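Local coordinates for uracil-DNA glycosylase (Epstein-Barr virus, PDB 6LYJ), which belongs to the uracil-DNA glycosylase superfamily and folds around a four-stranded parallel sheet flanked by helices, at residues F129-Q143 with R244-L255. Sequence-based numbering, arbitrary orientation.
Sequences FSPPDHGCLDAWASQ and REKGLGEIDWRL
Four direct hydrogen bonds tie Gln-143, Trp-140 and His-134 to the backbone of the C-terminal tail. Just past helix 138-142, the Gln-143 chain runs extended beyond CG (chi2 179°), carrying its amide across to both backbone polar groups of Asp-252: OE1 accepts from Asp-252 N at 2.8 Å, while NE2 donates to Asp-252 O. Trp-140 NE1 donates to Trp-253 O at 3.0 Å, arriving from above the carbonyl plane. Farther on, His-134 NE2 gives a fairly straight bond (162°) to Leu-255 O; Cys-136 N, donating to ND1 in the ring plane, fixes the imidazole's rotation. One water joins Ser-130 O to Leu-255 N, a second Gln-143 OE1 to Glu-250 O.

Among the rings, Trp-253 pushes its CE3 edge over the face of Trp-140, a T-shaped pair; Leu-137 CD2 lies on the opposite face. Leu-255 packs beside them, CD1 against Trp-140 CZ2 (3.7 Å) and Leu-137 CD2, CB against Pro-132 CG. The edge of Phe-129 meets Trp-253 O.

Within the tail, Arg-254 NE and NH2 form a salt bridge with Asp-252 OD1 and OD2, one nitrogen to each oxygen, and OD1 also takes Arg-254 N in an Asx turn. The whole is structural packing: the C-terminal tail of a UDG-like alpha/beta fold laid along the segment leading into edge strand 145-149.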
# COMPACT_ATOMS: atom_id res chain seq x y z
N PHE A 129 -9.79 -15.95 12.96
CA PHE A 129 -9.96 -15.02 11.85
C PHE A 129 -10.33 -15.76 10.57
O PHE A 129 -9.65 -16.71 10.17
CB PHE A 129 -8.69 -14.20 11.60
CG PHE A 129 -8.84 -13.20 10.48
CD1 PHE A 129 -8.53 -13.55 9.17
CD2 PHE A 129 -9.29 -11.92 10.74
CE1 PHE A 129 -8.67 -12.63 8.14
CE2 PHE A 129 -9.43 -11.00 9.71
CZ PHE A 129 -9.12 -11.36 8.41
N SER A 130 -11.42 -15.33 9.94
CA SER A 130 -11.86 -15.81 8.65
C SER A 130 -11.86 -14.65 7.67
O SER A 130 -12.45 -13.60 7.96
CB SER A 130 -13.26 -16.43 8.74
OG SER A 130 -13.78 -16.71 7.45
N PRO A 131 -11.18 -14.76 6.52
CA PRO A 131 -11.10 -13.63 5.58
C PRO A 131 -12.49 -13.16 5.17
O PRO A 131 -13.33 -13.96 4.75
CB PRO A 131 -10.34 -14.22 4.39
CG PRO A 131 -9.48 -15.28 5.00
CD PRO A 131 -10.32 -15.88 6.11
N PRO A 132 -12.77 -11.87 5.30
CA PRO A 132 -14.09 -11.34 4.93
C PRO A 132 -14.20 -11.13 3.42
O PRO A 132 -13.24 -11.25 2.67
CB PRO A 132 -14.16 -10.01 5.68
CG PRO A 132 -12.73 -9.56 5.72
CD PRO A 132 -11.90 -10.82 5.86
N ASP A 133 -15.42 -10.80 3.00
CA ASP A 133 -15.74 -10.49 1.61
C ASP A 133 -15.70 -9.00 1.32
O ASP A 133 -16.17 -8.57 0.26
CB ASP A 133 -17.11 -11.06 1.24
CG ASP A 133 -17.19 -11.46 -0.22
OD1 ASP A 133 -16.14 -11.73 -0.83
OD2 ASP A 133 -18.32 -11.49 -0.76
N HIS A 134 -15.16 -8.19 2.23
CA HIS A 134 -15.13 -6.75 2.10
C HIS A 134 -13.74 -6.25 2.46
O HIS A 134 -12.92 -6.97 3.03
CB HIS A 134 -16.18 -6.09 2.99
CG HIS A 134 -15.93 -6.29 4.46
ND1 HIS A 134 -15.01 -5.55 5.16
CD2 HIS A 134 -16.44 -7.18 5.34
CE1 HIS A 134 -14.98 -5.95 6.42
NE2 HIS A 134 -15.84 -6.94 6.55
N GLY A 135 -13.48 -4.98 2.15
CA GLY A 135 -12.18 -4.41 2.47
C GLY A 135 -12.25 -3.31 3.51
O GLY A 135 -11.36 -2.46 3.58
N CYS A 136 -13.30 -3.34 4.33
CA CYS A 136 -13.57 -2.29 5.32
C CYS A 136 -12.82 -2.58 6.61
O CYS A 136 -13.09 -3.58 7.28
CB CYS A 136 -15.07 -2.19 5.60
SG CYS A 136 -16.05 -1.72 4.18
N LEU A 137 -11.87 -1.71 6.95
CA LEU A 137 -11.07 -1.87 8.16
C LEU A 137 -11.52 -0.95 9.28
O LEU A 137 -10.76 -0.71 10.23
CB LEU A 137 -9.59 -1.64 7.84
CG LEU A 137 -9.02 -2.56 6.75
CD1 LEU A 137 -7.57 -2.22 6.43
CD2 LEU A 137 -9.16 -4.02 7.19
N ASP A 138 -12.76 -0.44 9.20
CA ASP A 138 -13.24 0.53 10.18
C ASP A 138 -13.14 0.01 11.61
O ASP A 138 -12.80 0.76 12.53
CB ASP A 138 -14.69 0.93 9.88
CG ASP A 138 -14.86 1.56 8.51
OD1 ASP A 138 -13.93 1.46 7.69
OD2 ASP A 138 -15.90 2.20 8.28
N ALA A 139 -13.46 -1.27 11.83
CA ALA A 139 -13.45 -1.83 13.18
C ALA A 139 -12.04 -1.84 13.78
O ALA A 139 -11.85 -1.56 14.97
CB ALA A 139 -14.05 -3.23 13.18
N TRP A 140 -11.03 -2.10 12.94
CA TRP A 140 -9.65 -1.95 13.39
C TRP A 140 -9.38 -0.52 13.82
O TRP A 140 -8.83 -0.28 14.90
CB TRP A 140 -8.67 -2.32 12.28
CG TRP A 140 -8.67 -3.73 11.82
CD1 TRP A 140 -9.50 -4.73 12.21
CD2 TRP A 140 -7.76 -4.30 10.87
NE1 TRP A 140 -9.18 -5.89 11.55
CE2 TRP A 140 -8.11 -5.65 10.72
CE3 TRP A 140 -6.68 -3.80 10.12
CZ2 TRP A 140 -7.43 -6.52 9.86
CZ3 TRP A 140 -6.00 -4.66 9.27
CH2 TRP A 140 -6.38 -6.00 9.15
N ALA A 141 -9.75 0.45 12.97
CA ALA A 141 -9.48 1.84 13.30
C ALA A 141 -10.18 2.25 14.59
O ALA A 141 -9.60 2.95 15.43
CB ALA A 141 -9.92 2.74 12.14
N SER A 142 -11.42 1.79 14.78
CA SER A 142 -12.15 2.12 16.00
C SER A 142 -11.50 1.50 17.22
O SER A 142 -11.67 2.03 18.32
CB SER A 142 -13.62 1.67 15.89
OG SER A 142 -14.30 2.37 14.86
N GLN A 143 -10.75 0.41 17.06
CA GLN A 143 -10.07 -0.19 18.20
C GLN A 143 -8.67 0.38 18.44
O GLN A 143 -7.92 -0.16 19.26
CB GLN A 143 -9.97 -1.71 18.04
CG GLN A 143 -11.30 -2.43 18.04
CD GLN A 143 -11.13 -3.92 17.84
OE1 GLN A 143 -10.63 -4.61 18.73
NE2 GLN A 143 -11.53 -4.42 16.68
N ARG A 244 -0.76 -7.08 25.30
CA ARG A 244 -1.06 -7.78 26.54
C ARG A 244 0.05 -7.56 27.57
O ARG A 244 -0.23 -7.31 28.75
CB ARG A 244 -1.24 -9.27 26.29
CG ARG A 244 -1.61 -10.05 27.55
CD ARG A 244 -1.98 -11.50 27.28
NE ARG A 244 -0.95 -12.22 26.54
CZ ARG A 244 -1.02 -12.50 25.24
NH1 ARG A 244 -0.03 -13.17 24.66
NH2 ARG A 244 -2.06 -12.11 24.53
N GLU A 245 1.31 -7.64 27.13
CA GLU A 245 2.44 -7.42 28.03
C GLU A 245 2.41 -6.02 28.64
O GLU A 245 2.79 -5.83 29.80
CB GLU A 245 3.74 -7.66 27.27
CG GLU A 245 5.00 -7.26 28.02
CD GLU A 245 6.22 -7.21 27.12
OE1 GLU A 245 7.07 -6.32 27.31
OE2 GLU A 245 6.32 -8.05 26.20
N LYS A 246 1.96 -5.02 27.88
CA LYS A 246 1.93 -3.65 28.37
C LYS A 246 0.63 -3.30 29.09
O LYS A 246 0.43 -2.14 29.45
CB LYS A 246 2.16 -2.67 27.21
CG LYS A 246 3.52 -2.79 26.55
CD LYS A 246 4.64 -2.44 27.51
CE LYS A 246 5.99 -2.40 26.81
NZ LYS A 246 7.07 -1.93 27.72
N GLY A 247 -0.25 -4.28 29.30
CA GLY A 247 -1.49 -4.06 30.00
C GLY A 247 -2.56 -3.35 29.21
O GLY A 247 -3.48 -2.77 29.81
N LEU A 248 -2.48 -3.37 27.89
CA LEU A 248 -3.47 -2.74 27.03
C LEU A 248 -4.42 -3.79 26.46
O LEU A 248 -4.07 -4.97 26.36
CB LEU A 248 -2.78 -1.97 25.90
CG LEU A 248 -1.78 -0.90 26.36
CD1 LEU A 248 -1.18 -0.16 25.18
CD2 LEU A 248 -2.44 0.08 27.33
N GLY A 249 -5.63 -3.36 26.13
CA GLY A 249 -6.58 -4.27 25.51
C GLY A 249 -6.11 -4.69 24.13
O GLY A 249 -5.67 -3.88 23.32
N GLU A 250 -6.22 -5.99 23.86
CA GLU A 250 -5.81 -6.52 22.56
C GLU A 250 -6.80 -6.14 21.47
O GLU A 250 -7.97 -5.83 21.72
CB GLU A 250 -5.66 -8.04 22.62
CG GLU A 250 -4.72 -8.54 23.70
CD GLU A 250 -4.56 -10.06 23.69
OE1 GLU A 250 -4.53 -10.66 22.59
OE2 GLU A 250 -4.47 -10.65 24.78
N ILE A 251 -6.32 -6.19 20.23
CA ILE A 251 -7.16 -5.91 19.07
C ILE A 251 -7.92 -7.18 18.72
O ILE A 251 -7.34 -8.27 18.67
CB ILE A 251 -6.31 -5.42 17.89
CG1 ILE A 251 -5.35 -4.30 18.30
CG2 ILE A 251 -7.21 -4.99 16.73
CD1 ILE A 251 -6.04 -3.05 18.82
N ASP A 252 -9.22 -7.04 18.46
CA ASP A 252 -9.99 -8.10 17.82
C ASP A 252 -9.90 -7.84 16.32
O ASP A 252 -10.53 -6.92 15.80
CB ASP A 252 -11.43 -8.11 18.33
CG ASP A 252 -12.27 -9.23 17.74
OD1 ASP A 252 -11.79 -9.94 16.83
OD2 ASP A 252 -13.42 -9.41 18.19
N TRP A 253 -9.07 -8.63 15.64
CA TRP A 253 -8.80 -8.43 14.22
C TRP A 253 -9.93 -8.90 13.31
O TRP A 253 -9.82 -8.73 12.09
CB TRP A 253 -7.49 -9.13 13.84
CG TRP A 253 -6.29 -8.60 14.56
CD1 TRP A 253 -5.64 -9.19 15.61
CD2 TRP A 253 -5.61 -7.36 14.31
NE1 TRP A 253 -4.59 -8.39 16.02
CE2 TRP A 253 -4.56 -7.27 15.24
CE3 TRP A 253 -5.79 -6.33 13.39
CZ2 TRP A 253 -3.68 -6.18 15.27
CZ3 TRP A 253 -4.92 -5.25 13.42
CH2 TRP A 253 -3.88 -5.18 14.36
N ARG A 254 -10.99 -9.49 13.86
CA ARG A 254 -12.00 -10.12 13.02
C ARG A 254 -12.81 -9.07 12.26
O ARG A 254 -13.08 -7.98 12.77
CB ARG A 254 -12.92 -11.01 13.85
CG ARG A 254 -12.23 -12.27 14.37
CD ARG A 254 -13.14 -13.07 15.28
NE ARG A 254 -13.59 -12.27 16.41
CZ ARG A 254 -14.60 -12.60 17.21
NH1 ARG A 254 -15.27 -13.73 17.01
NH2 ARG A 254 -14.93 -11.80 18.22
N LEU A 255 -13.19 -9.41 11.04
CA LEU A 255 -13.94 -8.50 10.18
C LEU A 255 -15.20 -9.16 9.64
O LEU A 255 -15.89 -8.57 8.81
CB LEU A 255 -13.06 -8.00 9.02
CG LEU A 255 -11.81 -7.22 9.41
CD1 LEU A 255 -10.75 -7.32 8.34
CD2 LEU A 255 -12.17 -5.76 9.66
O HOH W 1 -12.97 -11.97 9.79
O HOH W 2 -9.68 -3.79 21.15